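Local coordinates for BH2358 protein (Bacillus halodurans C-125, PDB 2RBD), which is of unknown function but is probably a spore coat protein, with an all-helical fold related to the ferritins, at residues D53-A58 against V142-K147; T106-V111 against K150-K155; S27-L32 against Q60-Q65. One frame throughout, in Å; residues are numbered along the deposited sequence. Where two conformers were deposited one is given.

Interaction 1: D53-A58 against V142-K147; sequences DEAIQA and VQFGGK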
ATOM      1  N   ASP A  53      11.190   4.190  24.288  1.00 14.30           N
ATOM      2  CA  ASP A  53      11.738   3.004  24.928  1.00 14.34           C
ATOM      3  C   ASP A  53      10.809   1.800  24.753  1.00 13.66           C
ATOM      4  O   ASP A  53      11.245   0.683  24.492  1.00 14.02           O
ATOM      5  CB  ASP A  53      11.935   3.251  26.427  1.00 16.81           C
ATOM      6  CG  ASP A  53      13.261   3.915  26.770  1.00 27.56           C
ATOM      7  OD1 ASP A  53      14.235   3.808  25.991  1.00 30.71           O
ATOM      8  OD2 ASP A  53      13.338   4.524  27.872  1.00 39.78           O
ATOM      9  N   GLU A  54       9.522   2.012  24.862  1.00 13.65           N
ATOM     10  CA  GLU A  54       8.571   0.937  24.669  1.00 14.45           C
ATOM     11  C   GLU A  54       8.606   0.411  23.236  1.00 14.28           C
ATOM     12  O   GLU A  54       8.532  -0.790  23.014  1.00 15.25           O
ATOM     13  CB  GLU A  54       7.183   1.430  24.997  1.00 14.16           C
ATOM     14  CG  GLU A  54       6.134   0.340  24.812  1.00 23.05           C
ATOM     15  CD  GLU A  54       4.721   0.730  25.173  1.00 25.91           C
ATOM     16  OE1 GLU A  54       4.558   1.815  25.797  1.00 22.27           O
ATOM     17  OE2 GLU A  54       3.818  -0.098  24.810  1.00 26.15           O
ATOM     18  N   ALA A  55       8.682   1.317  22.278  1.00 14.81           N
ATOM     19  CA  ALA A  55       8.787   0.911  20.892  1.00 13.75           C
ATOM     20  C   ALA A  55      10.019   0.064  20.612  1.00 13.77           C
ATOM     21  O   ALA A  55       9.923  -0.936  19.891  1.00 13.74           O
ATOM     22  CB  ALA A  55       8.758   2.118  19.965  1.00 12.75           C
ATOM     23  N   ILE A  56      11.168   0.502  21.139  1.00 11.57           N
ATOM     24  CA  ILE A  56      12.418  -0.257  20.987  1.00 13.61           C
ATOM     25  C   ILE A  56      12.235  -1.658  21.547  1.00 15.52           C
ATOM     26  O   ILE A  56      12.586  -2.642  20.906  1.00 14.59           O
ATOM     27  CB  ILE A  56      13.567   0.465  21.671  1.00 12.30           C
ATOM     28  CG1 ILE A  56      13.902   1.775  20.921  1.00 13.98           C
ATOM     29  CG2 ILE A  56      14.811  -0.445  21.751  1.00 14.45           C
ATOM     30  CD1 ILE A  56      14.690   2.804  21.749  1.00 12.01           C
ATOM     31  N   GLN A  57      11.669  -1.774  22.731  1.00 14.67           N
ATOM     32  CA  GLN A  57      11.517  -3.079  23.359  0.70 18.43           C
ATOM     33  C   GLN A  57      10.557  -3.970  22.553  1.00 16.45           C
ATOM     34  O   GLN A  57      10.790  -5.158  22.376  1.00 18.50           O
ATOM     35  CB  GLN A  57      11.040  -2.870  24.807  0.70 18.26           C
ATOM     36  CG  GLN A  57      11.153  -4.085  25.697  0.70 29.03           C
ATOM     37  CD  GLN A  57      10.767  -3.805  27.150  0.70 28.49           C
ATOM     38  OE1 GLN A  57      11.139  -2.772  27.740  0.70 33.24           O
ATOM     39  NE2 GLN A  57      10.028  -4.738  27.731  0.70 28.74           N
ATOM     40  N   ALA A  58       9.477  -3.375  22.062  1.00 16.63           N
ATOM     41  CA  ALA A  58       8.488  -4.089  21.237  1.00 16.07           C
ATOM     42  C   ALA A  58       9.125  -4.634  19.964  1.00 15.76           C
ATOM     43  O   ALA A  58       8.909  -5.786  19.587  1.00 15.05           O
ATOM     44  CB  ALA A  58       7.286  -3.191  20.920  1.00 15.02           C
ATOM     45  N   VAL A 142      -1.401  -1.805  16.736  1.00 12.67           N
ATOM     46  CA  VAL A 142      -2.593  -0.990  16.814  1.00 11.67           C
ATOM     47  C   VAL A 142      -2.630  -0.310  18.186  1.00 14.32           C
ATOM     48  O   VAL A 142      -2.944   0.906  18.289  1.00 15.04           O
ATOM     49  CB  VAL A 142      -3.853  -1.821  16.580  1.00 12.85           C
ATOM     50  CG1 VAL A 142      -5.101  -1.034  17.020  1.00 14.84           C
ATOM     51  CG2 VAL A 142      -3.967  -2.281  15.114  1.00 14.19           C
ATOM     52  N   GLN A 143      -2.354  -1.068  19.254  1.00 12.71           N
ATOM     53  CA  GLN A 143      -2.385  -0.471  20.581  1.00 13.51           C
ATOM     54  C   GLN A 143      -1.322   0.603  20.761  1.00 14.31           C
ATOM     55  O   GLN A 143      -1.605   1.678  21.285  1.00 14.26           O
ATOM     56  CB  GLN A 143      -2.313  -1.512  21.692  1.00 16.48           C
ATOM     57  CG  GLN A 143      -3.531  -2.488  21.668  1.00 18.08           C
ATOM     58  CD  GLN A 143      -4.880  -1.797  21.729  1.00 29.16           C
ATOM     59  OE1 GLN A 143      -5.065  -0.911  22.561  1.00 27.08           O
ATOM     60  NE2 GLN A 143      -5.806  -2.190  20.859  1.00 24.95           N
ATOM     61  N   PHE A 144      -0.115   0.346  20.278  1.00 14.45           N
ATOM     62  CA  PHE A 144       0.969   1.305  20.395  1.00 12.74           C
ATOM     63  C   PHE A 144       0.643   2.576  19.610  1.00 12.62           C
ATOM     64  O   PHE A 144       0.865   3.694  20.058  1.00 14.36           O
ATOM     65  CB  PHE A 144       2.326   0.694  19.913  1.00 14.42           C
ATOM     66  CG  PHE A 144       3.472   1.611  20.171  1.00 15.19           C
ATOM     67  CD1 PHE A 144       4.017   1.700  21.438  1.00 15.22           C
ATOM     68  CD2 PHE A 144       3.939   2.472  19.191  1.00 14.05           C
ATOM     69  CE1 PHE A 144       5.000   2.622  21.707  1.00 17.52           C
ATOM     70  CE2 PHE A 144       4.928   3.384  19.453  1.00 15.10           C
ATOM     71  CZ  PHE A 144       5.458   3.451  20.734  1.00 17.49           C
ATOM     72  N   GLY A 145       0.093   2.398  18.421  1.00 13.82           N
ATOM     73  CA  GLY A 145      -0.333   3.547  17.641  1.00 14.62           C
ATOM     74  C   GLY A 145      -1.364   4.392  18.351  1.00 14.72           C
ATOM     75  O   GLY A 145      -1.330   5.624  18.268  1.00 14.86           O
ATOM     76  N   GLY A 146      -2.280   3.746  19.063  1.00 13.92           N
ATOM     77  CA  GLY A 146      -3.277   4.491  19.832  1.00 13.40           C
ATOM     78  C   GLY A 146      -2.665   5.314  20.978  1.00 14.65           C
ATOM     79  O   GLY A 146      -3.106   6.427  21.259  1.00 15.35           O
ATOM     80  N   LYS A 147      -1.639   4.768  21.608  1.00 14.95           N
ATOM     81  CA  LYS A 147      -0.849   5.493  22.613  1.00 16.86           C
ATOM     82  C   LYS A 147      -0.126   6.693  22.032  1.00 16.70           C
ATOM     83  O   LYS A 147      -0.089   7.750  22.658  1.00 17.12           O
ATOM     84  CB  LYS A 147       0.149   4.564  23.292  1.00 17.94           C
ATOM     85  CG  LYS A 147      -0.421   3.491  24.159  1.00 23.57           C
ATOM     86  CD  LYS A 147       0.774   2.575  24.488  1.00 31.07           C
ATOM     87  CE  LYS A 147       0.759   2.036  25.850  1.00 39.89           C
ATOM     88  NZ  LYS A 147       2.136   2.059  26.396  1.00 31.98           N
TER
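E54 and K147 meet at the outer margin of two helices, while A55 and F144 fill the gap beneath them. The polar part is first a salt bridge: K147 NZ donates to E54 OE1 on the syn lone pair, the side of the carboxylate that faces its other oxygen. The modelled separation of K147 NZ and E54 OE1, 2.5 Å, is very short, so its exact length is doubtful. OE2 of E54 is also near, 3.2 Å from K147 NZ, so the ammonium sits close to both oxygens. The glutamate reaches this point because CG is anti to the backbone N (chi1 180°) and the chain runs on extended; the lysine, bent at chi3 and chi4, crosses it at about a right angle.

The same carboxylate lies at the edge of the F144 ring, E54 OE2 being 3.8 Å from F144 CD1, where the positive rim of the aromatic probably favours it. Ring and E54 chain lie alongside, pointing opposite ways, with the carboxylate turned 80° from the ring plane.

The apolar part rests on the F144 ring. F144 CZ lies 3.6 Å from A55 CB, a small side chain that lets the phenyl come close to the opposing backbone.

The two segments run nearly antiparallel, 169° between directions, with axes 11.7 Å apart at closest approach, a spacing that the phenyl bridges. They join helix 46-72 to helix 128-155. F144 also packs on L51 of helix 46-72 and on V111 of helix 100-124, whereas I56, on another side of its helix, packs against Y36, R37 and I40 of helix 16-42.

Interaction 2: T106-V111 against K150-K155; sequences TISMDV and KLNKNK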
ATOM      1  N   THR A 106       7.390  11.408  13.360  1.00 14.52           N
ATOM      2  CA  THR A 106       8.117  10.365  12.692  1.00 14.25           C
ATOM      3  C   THR A 106       7.750   8.984  13.169  1.00 15.35           C
ATOM      4  O   THR A 106       7.444   8.076  12.370  1.00 12.57           O
ATOM      5  CB  THR A 106       9.625  10.587  12.873  1.00 16.21           C
ATOM      6  OG1 THR A 106       9.953  11.847  12.293  1.00 19.28           O
ATOM      7  CG2 THR A 106      10.445   9.481  12.205  1.00 17.50           C
ATOM      8  N   ILE A 107       7.754   8.810  14.479  1.00 14.36           N
ATOM      9  CA  ILE A 107       7.418   7.533  15.043  1.00 13.26           C
ATOM     10  C   ILE A 107       5.958   7.158  14.706  1.00 14.83           C
ATOM     11  O   ILE A 107       5.646   6.030  14.371  1.00 13.25           O
ATOM     12  CB  ILE A 107       7.650   7.537  16.561  1.00 15.59           C
ATOM     13  CG1 ILE A 107       9.137   7.728  16.823  1.00 15.19           C
ATOM     14  CG2 ILE A 107       7.070   6.226  17.180  1.00 11.22           C
ATOM     15  CD1 ILE A 107       9.491   7.827  18.272  1.00 19.13           C
ATOM     16  N   SER A 108       5.057   8.124  14.782  1.00 13.08           N
ATOM     17  CA  SER A 108       3.649   7.863  14.426  1.00 16.14           C
ATOM     18  C   SER A 108       3.494   7.394  12.973  1.00 14.02           C
ATOM     19  O   SER A 108       2.751   6.438  12.678  1.00 13.93           O
ATOM     20  CB  SER A 108       2.802   9.105  14.666  1.00 16.60           C
ATOM     21  OG  SER A 108       2.868   9.464  16.047  1.00 19.80           O
HETATM   22  N   MSE A 109       4.249   8.015  12.066  1.00 13.64           N
HETATM   23  CA  MSE A 109       4.218   7.593  10.670  0.70 14.97           C
HETATM   24  C   MSE A 109       4.826   6.205  10.499  1.00 12.56           C
HETATM   25  O   MSE A 109       4.309   5.403   9.723  1.00 11.97           O
HETATM   26  CB  MSE A 109       4.896   8.613   9.770  0.70 16.21           C
HETATM   27  CG  MSE A 109       4.077   9.850   9.665  0.70 21.57           C
HETATM   28 SE   MSE A 109       4.884  11.162   8.546  0.56 26.69          SE
HETATM   29  CE  MSE A 109       6.232  11.695   9.675  0.70 20.51           C
ATOM     30  N   ASP A 110       5.882   5.942  11.226  1.00 11.98           N
ATOM     31  CA  ASP A 110       6.494   4.621  11.180  1.00 10.84           C
ATOM     32  C   ASP A 110       5.502   3.514  11.631  1.00 12.39           C
ATOM     33  O   ASP A 110       5.419   2.416  11.037  1.00 11.46           O
ATOM     34  CB  ASP A 110       7.753   4.524  12.079  1.00 12.86           C
ATOM     35  CG  ASP A 110       8.939   5.364  11.603  1.00 13.67           C
ATOM     36  OD1 ASP A 110       9.056   5.621  10.377  1.00 15.68           O
ATOM     37  OD2 ASP A 110       9.746   5.765  12.475  1.00 15.16           O
ATOM     38  N   VAL A 111       4.790   3.789  12.715  1.00 11.45           N
ATOM     39  CA  VAL A 111       3.812   2.863  13.229  1.00 11.11           C
ATOM     40  C   VAL A 111       2.708   2.616  12.199  1.00 12.08           C
ATOM     41  O   VAL A 111       2.286   1.478  11.970  1.00 13.57           O
ATOM     42  CB  VAL A 111       3.245   3.325  14.608  1.00 14.93           C
ATOM     43  CG1 VAL A 111       2.076   2.422  15.055  1.00 13.27           C
ATOM     44  CG2 VAL A 111       4.373   3.322  15.629  1.00 15.21           C
ATOM     45  N   LYS A 150      -2.698   9.412  21.449  1.00 15.52           N
ATOM     46  CA  LYS A 150      -3.037  10.037  22.752  1.00 15.63           C
ATOM     47  C   LYS A 150      -1.957  11.042  23.186  1.00 17.37           C
ATOM     48  O   LYS A 150      -2.261  12.171  23.601  1.00 16.85           O
ATOM     49  CB  LYS A 150      -3.228   8.974  23.816  1.00 17.58           C
ATOM     50  CG  LYS A 150      -4.600   8.330  23.772  1.00 23.68           C
ATOM     51  CD  LYS A 150      -4.691   7.119  24.665  1.00 25.11           C
ATOM     52  CE  LYS A 150      -6.026   6.389  24.475  1.00 36.12           C
ATOM     53  NZ  LYS A 150      -6.064   5.204  25.385  1.00 46.09           N
ATOM     54  N   LEU A 151      -0.697  10.647  23.047  1.00 14.75           N
ATOM     55  CA  LEU A 151       0.445  11.530  23.327  1.00 15.30           C
ATOM     56  C   LEU A 151       0.381  12.798  22.517  1.00 16.39           C
ATOM     57  O   LEU A 151       0.487  13.891  23.061  1.00 15.68           O
ATOM     58  CB  LEU A 151       1.765  10.813  23.082  1.00 17.73           C
ATOM     59  CG  LEU A 151       3.073  11.590  23.302  1.00 20.16           C
ATOM     60  CD1 LEU A 151       3.346  11.678  24.777  1.00 18.85           C
ATOM     61  CD2 LEU A 151       4.280  10.959  22.558  1.00 18.12           C
ATOM     62  N   ASN A 152       0.231  12.666  21.196  1.00 15.31           N
ATOM     63  CA  ASN A 152       0.216  13.807  20.316  1.00 16.31           C
ATOM     64  C   ASN A 152      -0.935  14.751  20.648  1.00 14.22           C
ATOM     65  O   ASN A 152      -0.786  15.983  20.605  1.00 17.98           O
ATOM     66  CB  ASN A 152       0.155  13.348  18.866  1.00 16.82           C
ATOM     67  CG  ASN A 152       1.477  12.792  18.381  1.00 18.09           C
ATOM     68  OD1 ASN A 152       2.521  13.292  18.746  1.00 24.02           O
ATOM     69  ND2 ASN A 152       1.429  11.739  17.556  1.00 16.14           N
ATOM     70  N   LYS A 153      -2.077  14.180  20.978  1.00 16.50           N
ATOM     71  CA  LYS A 153      -3.218  14.983  21.430  1.00 18.01           C
ATOM     72  C   LYS A 153      -2.896  15.702  22.737  1.00 18.59           C
ATOM     73  O   LYS A 153      -3.089  16.919  22.803  1.00 21.15           O
ATOM     74  CB  LYS A 153      -4.483  14.131  21.574  1.00 18.13           C
ATOM     75  CG  LYS A 153      -5.057  13.649  20.253  1.00 18.51           C
ATOM     76  CD  LYS A 153      -6.251  12.744  20.504  1.00 19.80           C
ATOM     77  CE  LYS A 153      -6.971  12.325  19.210  1.00 21.54           C
ATOM     78  NZ  LYS A 153      -8.079  11.329  19.417  1.00 20.06           N
ATOM     79  N   ASN A 154      -2.384  14.967  23.714  1.00 18.14           N
ATOM     80  CA  ASN A 154      -2.134  15.498  25.061  0.70 19.92           C
ATOM     81  C   ASN A 154      -1.122  16.645  25.027  1.00 20.13           C
ATOM     82  O   ASN A 154      -1.251  17.639  25.773  1.00 20.20           O
ATOM     83  CB  ASN A 154      -1.621  14.398  25.965  0.70 19.92           C
ATOM     84  CG  ASN A 154      -2.696  13.347  26.324  0.70 27.54           C
ATOM     85  OD1 ASN A 154      -3.877  13.563  26.099  0.70 32.50           O
ATOM     86  ND2 ASN A 154      -2.266  12.210  26.894  0.70 33.94           N
ATOM     87  N   LYS A 155      -0.092  16.486  24.192  1.00 17.97           N
ATOM     88  CA  LYS A 155       1.018  17.440  24.091  1.00 17.33           C
ATOM     89  C   LYS A 155       0.736  18.616  23.177  1.00 17.06           C
ATOM     90  O   LYS A 155       1.472  19.600  23.175  1.00 20.28           O
ATOM     91  CB  LYS A 155       2.289  16.724  23.632  1.00 17.69           C
ATOM     92  CG  LYS A 155       2.717  15.623  24.549  1.00 14.38           C
ATOM     93  CD  LYS A 155       3.368  16.150  25.849  1.00 18.44           C
ATOM     94  CE  LYS A 155       3.693  14.990  26.791  1.00 20.59           C
ATOM     95  NZ  LYS A 155       4.390  15.413  28.056  1.00 19.42           N
TER
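S108 and N152 form a single side-chain bridge between the last two helices of a four-helix bundle, a fold in keeping with this family's place in the ferritin clan. Helix 100-124 contributes the serine and helix 128-155 the asparagine; the CA atoms of S108 and N152, the nearest across the segments, are 9.0 Å apart. Only 52 Å² is buried between the two segments, so these segments meet through one polar pair.

The hydrogen bond across runs from N152 ND2 to S108 OG at 3.1 Å. The hydroxyl lies almost exactly in the amide plane of N152, but the N-H points past it, giving an angle of 137° at the hydrogen, a bent and probably modest bond. S104, one turn before S108, supplies the stronger partners: its backbone O bonds to S108 OG and its hydroxyl to N152 OD1. Both ends of the N152 amide are therefore engaged, which fixes its rotation and suits a buried polar group.

As for packing, M148 lies against S108 and W157 against N152, while the adjoining I107 and L151 turn to helix 46-72, I107 packing on I52 and L151 on L48 and L51. On the asparagine's helix, K153 bonds through NZ to the backbone O of I126 in the second subunit, so this region also adjoins a subunit interface.

With chi1 at -60°, the hydroxyl of S108 sits beside its own backbone N, within its helix's reach of S104 O, while N152 ND2 approaches to 4.1 Å from S108 CB.

Interaction 3: S27-L32 against Q60-Q65; sequences STNNGL and QDENHQ. With PG4 (tetraethylene glycol), chain C.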
ATOM      1  N   SER A  27      15.013  -6.203   8.990  1.00 10.87           N
ATOM      2  CA  SER A  27      15.941  -5.134   8.671  0.60 12.30           C
ATOM      3  C   SER A  27      15.356  -3.745   8.997  1.00 13.72           C
ATOM      4  O   SER A  27      16.063  -2.888   9.539  1.00 12.16           O
ATOM      5  CB  SER A  27      16.409  -5.244   7.207  0.60 12.74           C
ATOM      6  OG  SER A  27      17.543  -4.422   6.967  0.60 13.59           O
ATOM      7  N   THR A  28      14.088  -3.524   8.651  1.00 13.04           N
ATOM      8  CA  THR A  28      13.390  -2.273   8.986  1.00 11.45           C
ATOM      9  C   THR A  28      13.419  -2.036  10.506  1.00 11.69           C
ATOM     10  O   THR A  28      13.791  -0.940  10.963  1.00 12.11           O
ATOM     11  CB  THR A  28      11.994  -2.255   8.395  1.00 12.45           C
ATOM     12  OG1 THR A  28      12.120  -2.393   6.968  1.00 15.23           O
ATOM     13  CG2 THR A  28      11.309  -0.903   8.723  1.00 13.17           C
ATOM     14  N   ASN A  29      13.078  -3.067  11.273  1.00 11.42           N
ATOM     15  CA  ASN A  29      13.141  -2.977  12.729  1.00 11.09           C
ATOM     16  C   ASN A  29      14.563  -2.614  13.198  1.00 12.89           C
ATOM     17  O   ASN A  29      14.718  -1.779  14.087  1.00 14.47           O
ATOM     18  CB  ASN A  29      12.689  -4.259  13.422  1.00 12.52           C
ATOM     19  CG  ASN A  29      11.175  -4.361  13.596  1.00 13.81           C
ATOM     20  OD1 ASN A  29      10.436  -3.484  13.146  1.00 15.08           O
ATOM     21  ND2 ASN A  29      10.718  -5.431  14.250  1.00 15.03           N
ATOM     22  N   ASN A  30      15.582  -3.254  12.650  1.00 13.55           N
ATOM     23  CA  ASN A  30      16.946  -2.956  13.068  1.00 13.63           C
ATOM     24  C   ASN A  30      17.281  -1.496  12.857  1.00 13.46           C
ATOM     25  O   ASN A  30      17.929  -0.849  13.681  1.00 13.11           O
ATOM     26  CB  ASN A  30      17.925  -3.825  12.262  1.00 12.85           C
ATOM     27  CG  ASN A  30      17.922  -5.282  12.663  1.00 15.57           C
ATOM     28  OD1 ASN A  30      17.526  -5.656  13.769  1.00 16.92           O
ATOM     29  ND2 ASN A  30      18.460  -6.111  11.766  1.00 15.81           N
ATOM     30  N   GLY A  31      16.845  -0.957  11.726  1.00 12.78           N
ATOM     31  CA  GLY A  31      17.081   0.456  11.419  1.00 14.18           C
ATOM     32  C   GLY A  31      16.320   1.390  12.328  1.00 14.83           C
ATOM     33  O   GLY A  31      16.826   2.439  12.776  1.00 13.88           O
ATOM     34  N   LEU A  32      15.092   1.027  12.601  1.00 12.68           N
ATOM     35  CA  LEU A  32      14.257   1.856  13.500  1.00 11.91           C
ATOM     36  C   LEU A  32      14.736   1.815  14.947  1.00 12.62           C
ATOM     37  O   LEU A  32      14.764   2.832  15.602  1.00 12.69           O
ATOM     38  CB  LEU A  32      12.781   1.477  13.400  1.00 12.28           C
ATOM     39  CG  LEU A  32      12.067   1.756  12.067  1.00 11.43           C
ATOM     40  CD1 LEU A  32      10.612   1.275  12.200  1.00 17.15           C
ATOM     41  CD2 LEU A  32      12.099   3.267  11.720  1.00 15.55           C
ATOM     42  N   GLN A  60      12.359  -5.221  19.535  1.00 13.79           N
ATOM     43  CA  GLN A  60      13.286  -6.259  19.947  1.00 16.15           C
ATOM     44  C   GLN A  60      12.557  -7.575  20.173  1.00 17.04           C
ATOM     45  O   GLN A  60      13.072  -8.640  19.825  1.00 15.55           O
ATOM     46  CB  GLN A  60      14.024  -5.816  21.199  1.00 18.04           C
ATOM     47  CG  GLN A  60      15.090  -4.778  20.873  1.00 18.44           C
ATOM     48  CD  GLN A  60      15.730  -4.167  22.093  1.00 20.35           C
ATOM     49  OE1 GLN A  60      15.121  -4.070  23.158  1.00 22.04           O
ATOM     50  NE2 GLN A  60      16.943  -3.710  21.924  1.00 22.46           N
ATOM     51  N   ASP A  61      11.359  -7.524  20.712  1.00 16.34           N
ATOM     52  CA  ASP A  61      10.556  -8.760  20.910  0.70 18.22           C
ATOM     53  C   ASP A  61      10.140  -9.366  19.586  1.00 17.19           C
ATOM     54  O   ASP A  61      10.190 -10.604  19.404  1.00 18.36           O
ATOM     55  CB  ASP A  61       9.266  -8.508  21.712  0.70 21.10           C
ATOM     56  CG  ASP A  61       9.515  -8.105  23.148  0.70 24.47           C
ATOM     57  OD1 ASP A  61      10.630  -8.301  23.658  0.70 29.87           O
ATOM     58  OD2 ASP A  61       8.559  -7.606  23.787  0.70 31.90           O
ATOM     59  N   GLU A  62       9.686  -8.522  18.660  1.00 16.24           N
ATOM     60  CA  GLU A  62       9.375  -8.970  17.310  1.00 15.80           C
ATOM     61  C   GLU A  62      10.613  -9.621  16.682  1.00 16.06           C
ATOM     62  O   GLU A  62      10.541 -10.708  16.087  1.00 15.17           O
ATOM     63  CB  GLU A  62       8.888  -7.830  16.447  1.00 16.68           C
ATOM     64  CG  GLU A  62       7.543  -7.276  16.860  1.00 20.03           C
ATOM     65  CD  GLU A  62       7.052  -6.219  15.904  1.00 20.85           C
ATOM     66  OE1 GLU A  62       7.800  -5.750  15.034  1.00 20.78           O
ATOM     67  OE2 GLU A  62       5.893  -5.793  16.062  1.00 26.93           O
ATOM     68  N   ASN A  63      11.734  -8.938  16.822  1.00 14.95           N
ATOM     69  CA  ASN A  63      12.997  -9.439  16.259  1.00 14.43           C
ATOM     70  C   ASN A  63      13.389 -10.816  16.777  1.00 16.59           C
ATOM     71  O   ASN A  63      13.876 -11.631  16.023  1.00 16.84           O
ATOM     72  CB  ASN A  63      14.116  -8.419  16.473  1.00 14.47           C
ATOM     73  CG  ASN A  63      14.012  -7.225  15.551  1.00 16.34           C
ATOM     74  OD1 ASN A  63      13.102  -7.140  14.740  1.00 15.70           O
ATOM     75  ND2 ASN A  63      15.026  -6.350  15.599  1.00 18.51           N
ATOM     76  N   HIS A  64      13.164 -11.074  18.041  1.00 15.83           N
ATOM     77  CA  HIS A  64      13.481 -12.400  18.587  1.00 18.02           C
ATOM     78  C   HIS A  64      12.724 -13.505  17.840  1.00 17.08           C
ATOM     79  O   HIS A  64      13.290 -14.554  17.472  1.00 16.99           O
ATOM     80  CB  HIS A  64      13.133 -12.410  20.065  1.00 19.54           C
ATOM     81  CG  HIS A  64      13.767 -13.519  20.813  1.00 35.88           C
ATOM     82  ND1 HIS A  64      13.117 -14.707  21.070  1.00 50.51           N
ATOM     83  CD2 HIS A  64      14.999 -13.630  21.366  1.00 49.06           C
ATOM     84  CE1 HIS A  64      13.923 -15.504  21.751  1.00 49.86           C
ATOM     85  NE2 HIS A  64      15.070 -14.874  21.942  1.00 51.04           N
ATOM     86  N   GLN A  65      11.452 -13.262  17.567  1.00 17.67           N
ATOM     87  CA  GLN A  65      10.663 -14.212  16.833  1.00 16.76           C
ATOM     88  C   GLN A  65      11.079 -14.332  15.353  1.00 14.27           C
ATOM     89  O   GLN A  65      11.109 -15.443  14.790  1.00 17.69           O
ATOM     90  CB  GLN A  65       9.201 -13.808  16.911  1.00 20.09           C
ATOM     91  CG  GLN A  65       8.655 -13.909  18.283  1.00 28.50           C
ATOM     92  CD  GLN A  65       7.208 -13.481  18.319  1.00 33.28           C
ATOM     93  OE1 GLN A  65       6.369 -14.025  17.579  1.00 31.33           O
ATOM     94  NE2 GLN A  65       6.915 -12.453  19.142  1.00 40.86           N
TER
HETATM   95  O1  PG4 C 171       9.324  -3.125  10.599  1.00 25.90           O
HETATM   96  C1  PG4 C 171       8.058  -2.410  10.867  1.00 34.30           C
HETATM   97  C2  PG4 C 171       8.148  -1.575  12.140  1.00 34.32           C
HETATM   98  O2  PG4 C 171       6.884  -1.167  12.664  1.00 32.47           O
HETATM   99  C3  PG4 C 171       6.891   0.220  12.973  1.00 24.03           C
HETATM  100  C4  PG4 C 171       7.410   0.509  14.356  1.00 23.58           C
HETATM  101  O3  PG4 C 171       6.457   0.054  15.329  1.00 28.72           O
HETATM  102  C5  PG4 C 171       6.868   0.441  16.628  1.00 23.50           C
HETATM  103  C6  PG4 C 171       6.004  -0.131  17.719  1.00 22.62           C
HETATM  104  O4  PG4 C 171       5.733  -1.528  17.576  1.00 24.21           O
HETATM  105  C7  PG4 C 171       4.809  -1.946  18.591  1.00 38.48           C
HETATM  106  C8  PG4 C 171       4.262  -3.367  18.447  1.00 36.66           C
HETATM  107  O5  PG4 C 171       4.637  -3.957  17.180  1.00 44.33           O
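N29 and N63 both carry CG beside the backbone N (chi1 -84° and -74°), which sends their amides past each other between two roughly antiparallel helices. E62 starts with the same first torsion and then runs extended; its chain crosses that of N29 at about a right angle, yet its carboxylate is nearly coplanar with the N29 amide. N29 ND2 uses both hydrogens. One goes to E62 OE1, 3.0 Å away and nearly straight at 170°, on the anti lone pair; the other goes to N63 OD1, also at 3.0 Å, but approaches from above the carbonyl plane. Both acceptors lie close to the N29 amide plane, and the two bonds fix the rotation of the amide.

A tetraethylene glycol, probably from the crystallisation liquor, spans the groups. Its O1 bonds to N29 OD1 at 2.8 Å and its O5 to E62 OE2, a very short 2.5 Å. K141 also bonds the glycol, and Y25 OH shares E62 OE1, giving that oxygen two hydrogen-bonding partners.

L32 CD1 lies 3.8 Å from C2 of the glycol, which may mark a pocket between the helices; any natural ligand is unknown. N29, E62 and N63 make a buried polar cluster within the four-helix bundle, the scaffold of the ferritin clan.

Overall arrangement
All three contacts lie within one four-helix bundle. Along the chain, interaction 3 pairs helix 16-42 with 46-72, interaction 1 joins 46-72 to 128-155, and interaction 2 links 100-124 to 128-155. Interactions 1 and 3 share helix 46-72, with adjoining segments and centres 13 Å apart. Interactions 1 and 2 share helix 128-155, have centres 10 Å apart and touch where F144 CD2 meets V111 CG2 at 3.7 Å. The centres of interactions 2 and 3 are 20 Å apart, yet L32 packs on D110. Interaction 3 closes before interaction 2 opens, whereas interaction 1 alternates with each. Between them, the contacts tie all four helices together, and the glycol runs from interaction 3 toward F144.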